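DUF2020 domain-containing protein (Corynebacterium diphtheriae, PDB 3V7B) is of unknown function but belongs to the DUF2020 family, part of the Mog1p/PsbP clan, and folds around an antiparallel sheet. Local coordinates at residues Ala14-Pro19 with Gln68-Val73; Phe25-Tyr30 with Thr45-Asp50; Asn40-Thr45 with Phe60-Glu65. All blocks are in the same frame, centred on the assembly; numbering follows the deposited sequence.

Contact 1. Residues Ala14-Pro19 with Gln68-Val73; sequences ALPMPP and QATVMV. With EDO (1,2-ethanediol), chain C.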
ATOM      1  N   ALA A  14      -6.264 -10.019   2.722  1.00 16.71           N
ATOM      2  CA  ALA A  14      -5.437 -10.459   1.582  1.00 16.28           C
ATOM      3  C   ALA A  14      -4.204  -9.573   1.427  1.00 17.94           C
ATOM      4  O   ALA A  14      -4.269  -8.309   1.579  1.00 15.73           O
ATOM      5  CB  ALA A  14      -6.220 -10.471   0.256  1.00 15.96           C
ATOM      6  N   LEU A  15      -3.084 -10.216   1.076  1.00 16.68           N
ATOM      7  CA  LEU A  15      -1.871  -9.455   0.871  1.00 16.96           C
ATOM      8  C   LEU A  15      -1.425  -9.635  -0.585  1.00 17.49           C
ATOM      9  O   LEU A  15      -1.618 -10.687  -1.152  1.00 16.55           O
ATOM     10  CB  LEU A  15      -0.763  -9.930   1.790  1.00 18.94           C
ATOM     11  CG  LEU A  15      -0.958  -9.609   3.270  1.00 21.14           C
ATOM     12  CD1 LEU A  15       0.071 -10.345   4.115  1.00 22.72           C
ATOM     13  CD2 LEU A  15      -0.816  -8.118   3.460  1.00 18.36           C
ATOM     14  N   PRO A  16      -0.791  -8.620  -1.182  1.00 17.86           N
ATOM     15  CA  PRO A  16      -0.272  -8.721  -2.568  1.00 17.24           C
ATOM     16  C   PRO A  16       0.722  -9.871  -2.742  1.00 19.24           C
ATOM     17  O   PRO A  16       1.560 -10.075  -1.872  1.00 17.87           O
ATOM     18  CB  PRO A  16       0.441  -7.418  -2.752  1.00 16.34           C
ATOM     19  CG  PRO A  16      -0.196  -6.489  -1.763  1.00 16.67           C
ATOM     20  CD  PRO A  16      -0.486  -7.313  -0.585  1.00 16.98           C
HETATM   21  N   MSE A  17       0.688 -10.541  -3.880  1.00 20.78           N
HETATM   22  CA  MSE A  17       1.628 -11.649  -4.157  0.60 23.39           C
HETATM   23  C   MSE A  17       1.973 -11.643  -5.655  1.00 22.19           C
HETATM   24  O   MSE A  17       1.437 -12.425  -6.446  1.00 21.95           O
HETATM   25  CB  MSE A  17       1.042 -13.023  -3.731  0.60 27.25           C
HETATM   26  CG  MSE A  17       0.541 -13.142  -2.280  0.60 31.35           C
HETATM   27 SE   MSE A  17      -0.280 -14.921  -1.918  0.51 45.20          SE
HETATM   28  CE  MSE A  17       1.466 -15.833  -1.768  0.60 38.57           C
ATOM     29  N   PRO A  18       2.849 -10.734  -6.062  1.00 22.33           N
ATOM     30  CA  PRO A  18       3.191 -10.676  -7.503  1.00 22.76           C
ATOM     31  C   PRO A  18       3.849 -11.994  -7.897  1.00 22.72           C
ATOM     32  O   PRO A  18       4.693 -12.488  -7.172  1.00 22.78           O
ATOM     33  CB  PRO A  18       4.193  -9.498  -7.595  1.00 21.79           C
ATOM     34  CG  PRO A  18       3.879  -8.669  -6.418  1.00 22.36           C
ATOM     35  CD  PRO A  18       3.535  -9.667  -5.314  1.00 22.83           C
ATOM     36  N   PRO A  19       3.390 -12.607  -9.000  1.00 25.08           N
ATOM     37  CA  PRO A  19       3.690 -14.033  -9.169  1.00 27.84           C
ATOM     38  C   PRO A  19       5.172 -14.347  -9.370  1.00 30.78           C
ATOM     39  O   PRO A  19       5.594 -15.448  -8.990  1.00 36.91           O
ATOM     40  CB  PRO A  19       2.821 -14.447 -10.364  1.00 28.77           C
ATOM     41  CG  PRO A  19       2.500 -13.173 -11.060  1.00 28.52           C
ATOM     42  CD  PRO A  19       2.524 -12.079 -10.044  1.00 24.25           C
ATOM     43  N   GLN A  68      10.761  -3.684   0.121  1.00 17.05           N
ATOM     44  CA  GLN A  68      11.003  -2.366   0.730  1.00 16.37           C
ATOM     45  C   GLN A  68       9.667  -1.600   0.876  1.00 15.12           C
ATOM     46  O   GLN A  68       9.521  -0.786   1.779  1.00 15.73           O
ATOM     47  CB  GLN A  68      12.081  -1.540   0.010  1.00 15.93           C
ATOM     48  CG  GLN A  68      11.684  -0.970  -1.367  1.00 16.29           C
ATOM     49  CD  GLN A  68      12.714   0.077  -1.797  1.00 17.56           C
ATOM     50  OE1 GLN A  68      12.966   1.034  -1.079  1.00 18.33           O
ATOM     51  NE2 GLN A  68      13.396  -0.180  -2.903  1.00 17.45           N
ATOM     52  N   ALA A  69       8.736  -1.803  -0.031  1.00 15.24           N
ATOM     53  CA  ALA A  69       7.430  -1.123   0.018  1.00 13.98           C
ATOM     54  C   ALA A  69       6.403  -1.986  -0.691  1.00 15.14           C
ATOM     55  O   ALA A  69       6.649  -2.632  -1.727  1.00 15.36           O
ATOM     56  CB  ALA A  69       7.494   0.272  -0.636  1.00 14.45           C
ATOM     57  N   THR A  70       5.213  -1.948  -0.159  1.00 14.39           N
ATOM     58  CA  THR A  70       4.082  -2.627  -0.761  1.00 13.99           C
ATOM     59  C   THR A  70       2.915  -1.646  -0.806  1.00 13.00           C
ATOM     60  O   THR A  70       2.578  -1.022   0.219  1.00 11.99           O
ATOM     61  CB  THR A  70       3.682  -3.854   0.113  1.00 15.38           C
ATOM     62  OG1 THR A  70       4.758  -4.818   0.165  1.00 16.48           O
ATOM     63  CG2 THR A  70       2.355  -4.496  -0.373  1.00 14.99           C
ATOM     64  N   VAL A  71       2.245  -1.562  -1.965  1.00 11.69           N
ATOM     65  CA  VAL A  71       1.140  -0.635  -2.122  1.00 12.35           C
ATOM     66  C   VAL A  71      -0.040  -1.440  -2.603  1.00 12.19           C
ATOM     67  O   VAL A  71       0.052  -2.134  -3.617  1.00 10.03           O
ATOM     68  CB  VAL A  71       1.433   0.505  -3.137  1.00 13.06           C
ATOM     69  CG1 VAL A  71       0.211   1.378  -3.369  1.00 13.52           C
ATOM     70  CG2 VAL A  71       2.646   1.357  -2.638  1.00 12.66           C
HETATM   71  N   MSE A  72      -1.121  -1.370  -1.820  1.00 11.98           N
HETATM   72  CA  MSE A  72      -2.327  -2.113  -2.098  1.00 11.78           C
HETATM   73  C   MSE A  72      -3.585  -1.238  -2.125  1.00 12.60           C
HETATM   74  O   MSE A  72      -3.887  -0.513  -1.170  1.00 13.45           O
HETATM   75  CB  MSE A  72      -2.515  -3.277  -1.128  1.00 11.99           C
HETATM   76  CG  MSE A  72      -3.805  -4.139  -1.436  1.00 13.47           C
HETATM   77 SE   MSE A  72      -3.890  -5.664  -0.229  0.86 14.40          SE
HETATM   78  CE  MSE A  72      -4.155  -4.586   1.399  1.00 15.38           C
ATOM     79  N   VAL A  73      -4.290  -1.295  -3.264  1.00 11.94           N
ATOM     80  CA  VAL A  73      -5.555  -0.649  -3.499  1.00 12.68           C
ATOM     81  C   VAL A  73      -6.726  -1.646  -3.488  1.00 12.28           C
ATOM     82  O   VAL A  73      -6.740  -2.619  -4.206  1.00 15.31           O
ATOM     83  CB  VAL A  73      -5.563   0.180  -4.808  1.00 13.59           C
ATOM     84  CG1 VAL A  73      -6.950   0.883  -4.970  1.00 14.67           C
ATOM     85  CG2 VAL A  73      -4.452   1.253  -4.730  1.00 12.25           C
TER
HETATM   86  C1  EDO C 401       7.677  -4.411   4.358  1.00 23.41           C
HETATM   87  O1  EDO C 401       8.323  -5.572   3.812  1.00 22.16           O
HETATM   88  C2  EDO C 401       6.926  -3.683   3.231  1.00 21.57           C
HETATM   89  O2  EDO C 401       5.947  -4.454   2.493  1.00 22.70           O
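Thr70, whose methyl packs against Pro16, uses its other branch for the shortest polar bond here: OG1 lies 2.6 Å from O2 of a 1,2-ethanediol, and either hydroxyl could be the donor. The diol, probably from the crystallisation liquor, is also hydrogen-bonded to O of Pro67. A chi1 of -63° divides the labour of Thr70, setting OG1 anti to the carbonyl carbon and CG2 anti to the backbone N, where it comes to 3.5 Å from CG of Pro16. The proline ring therefore lies on Thr70, and it reaches Met72 as well, crossing that side chain at about a right angle with CD 3.8 Å from SE. Proline suits a loop laid against the strand because it has no N-H that needs a partner, and its ring also rests on Ala57 and Val59 of the next strand. Met72, modelled as selenomethionine, runs out extended and bends only at chi3 (66°). Its SE meets the carbonyl O of Ala14 at 3.2 Å, with that oxygen almost in line with the extended CG-SE bond, the geometry of a chalcogen contact. Trp88 and Trp129 pack on the same side chain. No hydrogen bond joins the two segments; the N-terminal loop lies on this inner strand of the sheet through apolar contact, probably helped by a weak attraction between selenium and oxygen.

Contact 2. Residues Phe25-Tyr30 with Thr45-Asp50; sequences FEECPY and TGQGVD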
ATOM      1  N   PHE A  25       9.969  -7.741 -13.312  1.00 35.58           N
ATOM      2  CA  PHE A  25      10.318  -6.522 -14.043  1.00 41.53           C
ATOM      3  C   PHE A  25       9.170  -5.517 -14.188  1.00 39.54           C
ATOM      4  O   PHE A  25       9.446  -4.358 -14.560  1.00 45.04           O
ATOM      5  CB  PHE A  25      10.843  -6.879 -15.473  1.00 43.52           C
ATOM      6  CG  PHE A  25       9.856  -7.671 -16.312  1.00 43.62           C
ATOM      7  CD1 PHE A  25      10.117  -9.010 -16.657  1.00 44.33           C
ATOM      8  CD2 PHE A  25       8.659  -7.098 -16.754  1.00 42.71           C
ATOM      9  CE1 PHE A  25       9.194  -9.743 -17.413  1.00 43.12           C
ATOM     10  CE2 PHE A  25       7.752  -7.826 -17.515  1.00 41.80           C
ATOM     11  CZ  PHE A  25       8.013  -9.139 -17.850  1.00 42.07           C
ATOM     12  N   GLU A  26       7.916  -5.961 -13.960  1.00 36.60           N
ATOM     13  CA  GLU A  26       6.696  -5.284 -14.478  1.00 30.38           C
ATOM     14  C   GLU A  26       6.458  -4.135 -13.562  1.00 25.04           C
ATOM     15  O   GLU A  26       6.429  -4.298 -12.364  1.00 24.54           O
ATOM     16  CB  GLU A  26       5.476  -6.213 -14.532  1.00 30.82           C
ATOM     17  CG  GLU A  26       4.219  -5.600 -15.136  1.00 30.93           C
ATOM     18  CD  GLU A  26       4.412  -5.106 -16.564  1.00 35.99           C
ATOM     19  OE1 GLU A  26       3.694  -4.184 -17.053  1.00 29.74           O
ATOM     20  OE2 GLU A  26       5.325  -5.661 -17.213  1.00 40.99           O
ATOM     21  N   GLU A  27       6.338  -2.953 -14.125  1.00 21.64           N
ATOM     22  CA  GLU A  27       6.329  -1.772 -13.364  1.00 20.78           C
ATOM     23  C   GLU A  27       4.927  -1.428 -12.907  1.00 19.17           C
ATOM     24  O   GLU A  27       3.921  -1.842 -13.526  1.00 19.32           O
ATOM     25  CB  GLU A  27       6.996  -0.627 -14.130  1.00 21.91           C
ATOM     26  CG  GLU A  27       8.507  -0.911 -14.328  1.00 24.44           C
ATOM     27  CD  GLU A  27       9.307   0.259 -14.890  1.00 28.14           C
ATOM     28  OE1 GLU A  27      10.501   0.003 -15.211  1.00 30.36           O
ATOM     29  OE2 GLU A  27       8.753   1.414 -15.046  1.00 28.64           O
ATOM     30  N   CYS A  28       4.875  -0.683 -11.817  1.00 18.30           N
ATOM     31  CA  CYS A  28       3.596  -0.247 -11.254  1.00 17.36           C
ATOM     32  C   CYS A  28       2.927   0.750 -12.167  1.00 18.63           C
ATOM     33  O   CYS A  28       3.561   1.741 -12.537  1.00 18.74           O
ATOM     34  CB  CYS A  28       3.867   0.455  -9.951  1.00 17.89           C
ATOM     35  SG  CYS A  28       2.387   0.761  -9.002  1.00 16.37           S
ATOM     36  N   PRO A  29       1.634   0.554 -12.502  1.00 18.98           N
ATOM     37  CA  PRO A  29       1.030   1.551 -13.437  1.00 20.47           C
ATOM     38  C   PRO A  29       0.873   2.932 -12.879  1.00 20.25           C
ATOM     39  O   PRO A  29       0.812   3.915 -13.652  1.00 22.38           O
ATOM     40  CB  PRO A  29      -0.335   0.934 -13.838  1.00 22.30           C
ATOM     41  CG  PRO A  29      -0.208  -0.501 -13.504  1.00 21.77           C
ATOM     42  CD  PRO A  29       0.824  -0.645 -12.366  1.00 19.59           C
ATOM     43  N   TYR A  30       0.954   3.069 -11.563  1.00 17.67           N
ATOM     44  CA  TYR A  30       0.662   4.354 -10.973  1.00 17.99           C
ATOM     45  C   TYR A  30       1.752   4.927 -10.071  1.00 18.58           C
ATOM     46  O   TYR A  30       1.511   5.884  -9.384  1.00 19.34           O
ATOM     47  CB  TYR A  30      -0.655   4.283 -10.181  1.00 16.19           C
ATOM     48  CG  TYR A  30      -0.772   3.120  -9.255  1.00 14.86           C
ATOM     49  CD1 TYR A  30      -0.387   3.248  -7.940  1.00 13.61           C
ATOM     50  CD2 TYR A  30      -1.283   1.879  -9.692  1.00 15.60           C
ATOM     51  CE1 TYR A  30      -0.527   2.204  -7.057  1.00 13.76           C
ATOM     52  CE2 TYR A  30      -1.412   0.798  -8.814  1.00 13.84           C
ATOM     53  CZ  TYR A  30      -1.034   0.961  -7.522  1.00 14.20           C
ATOM     54  OH  TYR A  30      -1.170  -0.086  -6.668  1.00 13.52           O
ATOM     55  N   THR A  45      15.922  -3.678  -6.567  1.00 20.66           N
ATOM     56  CA  THR A  45      16.295  -4.949  -7.149  1.00 21.09           C
ATOM     57  C   THR A  45      15.259  -5.415  -8.162  1.00 21.09           C
ATOM     58  O   THR A  45      15.595  -6.033  -9.156  1.00 23.06           O
ATOM     59  CB  THR A  45      16.406  -6.050  -6.078  1.00 22.54           C
ATOM     60  OG1 THR A  45      17.521  -5.744  -5.232  1.00 24.86           O
ATOM     61  CG2 THR A  45      16.716  -7.352  -6.749  1.00 22.63           C
ATOM     62  N   GLY A  46      13.993  -5.189  -7.873  1.00 18.38           N
ATOM     63  CA  GLY A  46      12.939  -5.656  -8.765  1.00 18.87           C
ATOM     64  C   GLY A  46      11.603  -5.228  -8.214  1.00 17.14           C
ATOM     65  O   GLY A  46      11.540  -4.656  -7.093  1.00 16.46           O
ATOM     66  N   GLN A  47      10.544  -5.527  -8.971  1.00 16.72           N
ATOM     67  CA  GLN A  47       9.201  -5.131  -8.592  1.00 16.87           C
ATOM     68  C   GLN A  47       8.183  -5.955  -9.314  1.00 16.55           C
ATOM     69  O   GLN A  47       8.502  -6.521 -10.301  1.00 17.00           O
ATOM     70  CB  GLN A  47       8.978  -3.653  -8.856  1.00 18.58           C
ATOM     71  CG  GLN A  47       8.874  -3.270 -10.320  1.00 21.58           C
ATOM     72  CD  GLN A  47       8.993  -1.770 -10.463  1.00 23.45           C
ATOM     73  OE1 GLN A  47      10.059  -1.280 -10.798  1.00 26.59           O
ATOM     74  NE2 GLN A  47       7.923  -1.050 -10.177  1.00 23.23           N
ATOM     75  N   GLY A  48       6.969  -6.046  -8.775  1.00 17.16           N
ATOM     76  CA  GLY A  48       5.872  -6.767  -9.490  1.00 17.35           C
ATOM     77  C   GLY A  48       4.520  -6.199  -9.128  1.00 15.72           C
ATOM     78  O   GLY A  48       4.440  -5.284  -8.321  1.00 16.47           O
ATOM     79  N   VAL A  49       3.527  -6.660  -9.863  1.00 16.58           N
ATOM     80  CA  VAL A  49       2.191  -6.244  -9.738  1.00 16.62           C
ATOM     81  C   VAL A  49       1.337  -7.516  -9.497  1.00 16.85           C
ATOM     82  O   VAL A  49       1.664  -8.625  -9.978  1.00 16.27           O
ATOM     83  CB  VAL A  49       1.646  -5.592 -11.038  1.00 17.49           C
ATOM     84  CG1 VAL A  49       2.454  -4.347 -11.428  1.00 20.18           C
ATOM     85  CG2 VAL A  49       1.708  -6.597 -12.177  1.00 17.81           C
ATOM     86  N   ASP A  50       0.224  -7.318  -8.797  1.00 15.72           N
ATOM     87  CA  ASP A  50      -0.697  -8.383  -8.480  1.00 15.99           C
ATOM     88  C   ASP A  50      -2.010  -7.956  -9.025  1.00 16.26           C
ATOM     89  O   ASP A  50      -2.675  -7.112  -8.436  1.00 15.71           O
ATOM     90  CB  ASP A  50      -0.694  -8.636  -6.948  1.00 15.06           C
ATOM     91  CG  ASP A  50      -1.679  -9.770  -6.501  1.00 16.33           C
ATOM     92  OD1 ASP A  50      -2.536 -10.228  -7.314  1.00 16.70           O
ATOM     93  OD2 ASP A  50      -1.543 -10.207  -5.343  1.00 15.03           O
TER
HETATM   94  O   HOH W   1       5.416  -2.682  -9.528  1.00 27.52           O
HETATM   95  O   HOH W   2       7.204   1.278 -11.060  1.00 22.97           O
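Gln47 and Val49 carry the tight part of this contact, pressing from the edge strand 46-50 against the backbone of Glu26, Glu27 and Cys28. CG of Gln47 touches the carbonyl O of Glu26 at 3.3 Å, and its amide runs on beside Glu27, with NE2 3.6 Å from the CA of that residue. A chi1 of 71° wedges CG between the backbone N and the carbonyl carbon, and the extended chain beyond it carries the amide up to the loop. Val49 points toward the loop: CG1 sits 3.6 Å from the carbonyl O of Glu27 and also meets CD of Pro29, while CG2 lies against the aliphatic CG of Glu26. A branched side chain is apt here, since each methyl finds its own neighbour.

NE2 of Gln47 donates to two waters, one at 2.6 Å that also accepts from the N of Cys28, and another that donates to the carbonyl of Gly48 and, weakly, to that of Glu26; OE1 is hydrogen-bonded to OG of Ser33. On the loose, exposed side the carboxylate of Glu26 leads away, Phe25 starts away from the strand, and Glu27 touches Gln47 through CB and CG. Toward the interior, SG of Cys28 lies 3.6 Å above the centre of the Tyr30 ring and forms a disulfide with Cys58. That disulfide ties loop to sheet covalently; between the two segments themselves the link is water and apolar packing, while Gly24, just before them, is backbone hydrogen-bonded to Gln47.

Contact 3. Residues Asn40-Thr45 with Phe60-Glu65; sequences NGQRMT and FWSYPE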
ATOM      1  N   ASN A  40      11.414   6.060  -0.643  1.00 18.29           N
ATOM      2  CA  ASN A  40      11.600   4.997   0.394  1.00 18.21           C
ATOM      3  C   ASN A  40      13.087   4.893   0.831  1.00 20.46           C
ATOM      4  O   ASN A  40      13.363   4.768   1.998  1.00 19.07           O
ATOM      5  CB  ASN A  40      11.058   3.666  -0.039  1.00 18.07           C
ATOM      6  CG  ASN A  40      10.716   2.758   1.124  1.00 18.78           C
ATOM      7  OD1 ASN A  40      11.215   1.641   1.229  1.00 22.35           O
ATOM      8  ND2 ASN A  40       9.807   3.189   1.924  1.00 16.43           N
ATOM      9  N   GLY A  41      14.015   4.997  -0.102  1.00 20.88           N
ATOM     10  CA  GLY A  41      15.402   5.182   0.291  1.00 20.35           C
ATOM     11  C   GLY A  41      16.357   4.050   0.015  1.00 21.51           C
ATOM     12  O   GLY A  41      17.538   4.166   0.378  1.00 21.54           O
ATOM     13  N   GLN A  42      15.898   3.006  -0.658  1.00 21.15           N
ATOM     14  CA  GLN A  42      16.759   1.877  -0.982  1.00 21.76           C
ATOM     15  C   GLN A  42      16.755   1.612  -2.454  1.00 20.58           C
ATOM     16  O   GLN A  42      15.716   1.746  -3.126  1.00 22.25           O
ATOM     17  CB  GLN A  42      16.318   0.609  -0.266  1.00 22.17           C
ATOM     18  CG  GLN A  42      16.359   0.720   1.242  1.00 23.31           C
ATOM     19  CD  GLN A  42      15.948  -0.590   1.940  1.00 22.54           C
ATOM     20  OE1 GLN A  42      15.116  -1.348   1.445  1.00 23.49           O
ATOM     21  NE2 GLN A  42      16.595  -0.871   3.059  1.00 23.48           N
ATOM     22  N   ARG A  43      17.925   1.234  -2.984  1.00 18.33           N
ATOM     23  CA  ARG A  43      17.993   0.832  -4.369  1.00 19.28           C
ATOM     24  C   ARG A  43      17.070  -0.333  -4.765  1.00 19.53           C
ATOM     25  O   ARG A  43      16.896  -1.278  -3.999  1.00 19.43           O
ATOM     26  CB  ARG A  43      19.433   0.502  -4.745  1.00 18.54           C
ATOM     27  CG  ARG A  43      20.323   1.734  -4.587  1.00 19.04           C
ATOM     28  CD  ARG A  43      21.778   1.356  -4.772  1.00 19.56           C
ATOM     29  NE  ARG A  43      22.724   2.450  -4.546  1.00 19.94           N
ATOM     30  CZ  ARG A  43      23.193   2.820  -3.342  1.00 21.71           C
ATOM     31  NH1 ARG A  43      22.777   2.225  -2.225  1.00 20.64           N
ATOM     32  NH2 ARG A  43      24.092   3.790  -3.226  1.00 21.43           N
HETATM   33  N   MSE A  44      16.520  -0.267  -5.977  1.00 20.19           N
HETATM   34  CA  MSE A  44      15.603  -1.296  -6.502  1.00 20.93           C
HETATM   35  C   MSE A  44      16.324  -2.527  -7.056  1.00 21.03           C
HETATM   36  O   MSE A  44      17.224  -2.424  -7.943  1.00 24.52           O
HETATM   37  CB  MSE A  44      14.703  -0.726  -7.623  1.00 21.44           C
HETATM   38  CG  MSE A  44      13.372  -1.503  -7.867  1.00 22.15           C
HETATM   39 SE   MSE A  44      12.062  -1.144  -6.471  0.86 20.31          SE
HETATM   40  CE  MSE A  44      11.776   0.718  -6.747  1.00 21.37           C
ATOM     41  N   THR A  45      15.922  -3.678  -6.567  1.00 20.66           N
ATOM     42  CA  THR A  45      16.295  -4.949  -7.149  1.00 21.09           C
ATOM     43  C   THR A  45      15.259  -5.415  -8.162  1.00 21.09           C
ATOM     44  O   THR A  45      15.595  -6.033  -9.156  1.00 23.06           O
ATOM     45  CB  THR A  45      16.406  -6.050  -6.078  1.00 22.54           C
ATOM     46  OG1 THR A  45      17.521  -5.744  -5.232  1.00 24.86           O
ATOM     47  CG2 THR A  45      16.716  -7.352  -6.749  1.00 22.63           C
ATOM     48  N   PHE A  60       7.663  -3.629  -4.223  1.00 13.51           N
ATOM     49  CA  PHE A  60       8.941  -3.136  -4.596  1.00 15.36           C
ATOM     50  C   PHE A  60       9.980  -3.714  -3.641  1.00 16.41           C
ATOM     51  O   PHE A  60       9.894  -3.577  -2.427  1.00 16.00           O
ATOM     52  CB  PHE A  60       9.030  -1.608  -4.554  1.00 15.41           C
ATOM     53  CG  PHE A  60       7.923  -0.866  -5.271  1.00 15.57           C
ATOM     54  CD1 PHE A  60       8.052  -0.503  -6.604  1.00 15.77           C
ATOM     55  CD2 PHE A  60       6.711  -0.598  -4.630  1.00 15.08           C
ATOM     56  CE1 PHE A  60       7.081   0.238  -7.247  1.00 15.61           C
ATOM     57  CE2 PHE A  60       5.694   0.056  -5.329  1.00 16.02           C
ATOM     58  CZ  PHE A  60       5.886   0.474  -6.637  1.00 15.82           C
ATOM     59  N   TRP A  61      10.990  -4.321  -4.245  1.00 16.56           N
ATOM     60  CA  TRP A  61      12.070  -4.979  -3.540  1.00 16.26           C
ATOM     61  C   TRP A  61      13.401  -4.299  -3.697  1.00 16.98           C
ATOM     62  O   TRP A  61      13.756  -3.831  -4.771  1.00 16.16           O
ATOM     63  CB  TRP A  61      12.255  -6.411  -4.056  1.00 16.59           C
ATOM     64  CG  TRP A  61      11.272  -7.378  -3.483  1.00 16.17           C
ATOM     65  CD1 TRP A  61      11.367  -8.142  -2.294  1.00 15.82           C
ATOM     66  CD2 TRP A  61      10.064  -7.789  -4.123  1.00 15.20           C
ATOM     67  NE1 TRP A  61      10.277  -8.951  -2.134  1.00 16.47           N
ATOM     68  CE2 TRP A  61       9.445  -8.782  -3.252  1.00 15.15           C
ATOM     69  CE3 TRP A  61       9.421  -7.401  -5.299  1.00 16.22           C
ATOM     70  CZ2 TRP A  61       8.225  -9.315  -3.535  1.00 17.72           C
ATOM     71  CZ3 TRP A  61       8.198  -7.998  -5.590  1.00 16.37           C
ATOM     72  CH2 TRP A  61       7.625  -8.918  -4.722  1.00 15.61           C
ATOM     73  N   SER A  62      14.148  -4.272  -2.597  1.00 16.71           N
ATOM     74  CA  SER A  62      15.580  -3.975  -2.595  1.00 18.43           C
ATOM     75  C   SER A  62      16.328  -5.244  -2.194  1.00 20.29           C
ATOM     76  O   SER A  62      15.835  -6.344  -2.417  1.00 21.17           O
ATOM     77  CB  SER A  62      15.905  -2.862  -1.619  1.00 18.61           C
ATOM     78  OG  SER A  62      17.236  -2.359  -1.824  1.00 19.98           O
ATOM     79  N   TYR A  63      17.487  -5.122  -1.564  1.00 22.25           N
ATOM     80  CA  TYR A  63      18.256  -6.308  -1.274  1.00 25.15           C
ATOM     81  C   TYR A  63      17.632  -7.268  -0.211  1.00 26.33           C
ATOM     82  O   TYR A  63      17.829  -8.484  -0.294  1.00 29.34           O
ATOM     83  CB  TYR A  63      19.700  -5.929  -0.890  1.00 27.67           C
ATOM     84  CG  TYR A  63      19.809  -5.109   0.387  1.00 31.03           C
ATOM     85  CD1 TYR A  63      19.906  -5.742   1.659  1.00 34.80           C
ATOM     86  CD2 TYR A  63      19.824  -3.714   0.344  1.00 32.69           C
ATOM     87  CE1 TYR A  63      20.000  -4.991   2.838  1.00 36.24           C
ATOM     88  CE2 TYR A  63      19.916  -2.973   1.508  1.00 34.69           C
ATOM     89  CZ  TYR A  63      20.000  -3.621   2.745  1.00 36.40           C
ATOM     90  OH  TYR A  63      20.055  -2.881   3.891  1.00 41.79           O
ATOM     91  N   PRO A  64      16.887  -6.756   0.781  1.00 25.41           N
ATOM     92  CA  PRO A  64      16.300  -7.749   1.721  1.00 25.70           C
ATOM     93  C   PRO A  64      15.315  -8.717   1.082  1.00 25.68           C
ATOM     94  O   PRO A  64      14.760  -8.479  -0.010  1.00 22.76           O
ATOM     95  CB  PRO A  64      15.561  -6.870   2.748  1.00 25.10           C
ATOM     96  CG  PRO A  64      16.212  -5.552   2.662  1.00 24.38           C
ATOM     97  CD  PRO A  64      16.614  -5.378   1.212  1.00 25.38           C
ATOM     98  N   GLU A  65      15.043  -9.817   1.761  1.00 24.86           N
ATOM     99  CA  GLU A  65      14.007 -10.735   1.303  0.50 25.38           C
ATOM    100  C   GLU A  65      12.597 -10.067   1.307  1.00 22.92           C
ATOM    101  O   GLU A  65      11.809 -10.122   0.293  1.00 21.92           O
ATOM    102  CB  GLU A  65      14.047 -11.982   2.198  0.50 28.48           C
ATOM    103  CG  GLU A  65      15.380 -12.732   2.170  0.50 30.84           C
ATOM    104  CD  GLU A  65      15.453 -13.734   1.034  0.50 34.93           C
ATOM    105  OE1 GLU A  65      14.975 -13.418  -0.077  0.50 36.02           O
ATOM    106  OE2 GLU A  65      16.001 -14.840   1.250  0.50 39.33           O
TER
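Thr45 N donates to the carbonyl O of Trp61 over 2.8 Å, with an N-H...O angle of 158°. Because Gly46 also pairs with Trp61, Thr45 and Gly46 form a classic beta bulge at the start of the edge strand. The same Trp61 oxygen receives a CA-H contact from Met44. One residue back, the carbonyl of Arg43 accepts from OG of Ser62; at 2.5 Å this bond is very short, and its exact length is doubtful. Serine suits the spot: with OG anti to its backbone N (chi1 -167°), a small hydroxyl reaches a carbonyl of the connecting loop.

Gln42 lays CB on Ser62 OG, while its OE1 takes a bond from Asn131. NE1 of Trp61 finds the carbonyl of Glu65, weakly, at 3.1 Å. Met44, a selenomethionine, bends at chi2 and chi3 to pack SE on CB of Phe60 at 3.6 Å and bring it to the edge of the Phe60 ring, 5.3 Å from the centroid, in a Met-aromatic contact. Arg43 O is thus answered by Ser62 OG, Gln42 O by Gln68 NE2 and Trp61 O by Thr45 N, which joins the helix-to-strand loop to the turn following strand 57-61.

How the contacts relate
From the N terminus, the loop at 14-19 meets 68-73 in contact 1, closing a long excursion of 48 residues that contains both other contacts. Within it, contacts 2 and 3 cross, since their segments alternate along the chain: 25-30 pairs with 45-50, and 40-45 with 60-65, sharing Thr45. Contact 2 ties the loop before helix 33-40 to the edge strand, and contact 3 ties the loop after that helix to the end of the second strand. Backbone bonds join them across the sheet: Gly46 to Trp61, and Gln68 and Ala69, in another classic bulge, to Phe60. Met17 N bonded to Asp50 OD2 links contacts 1 and 2.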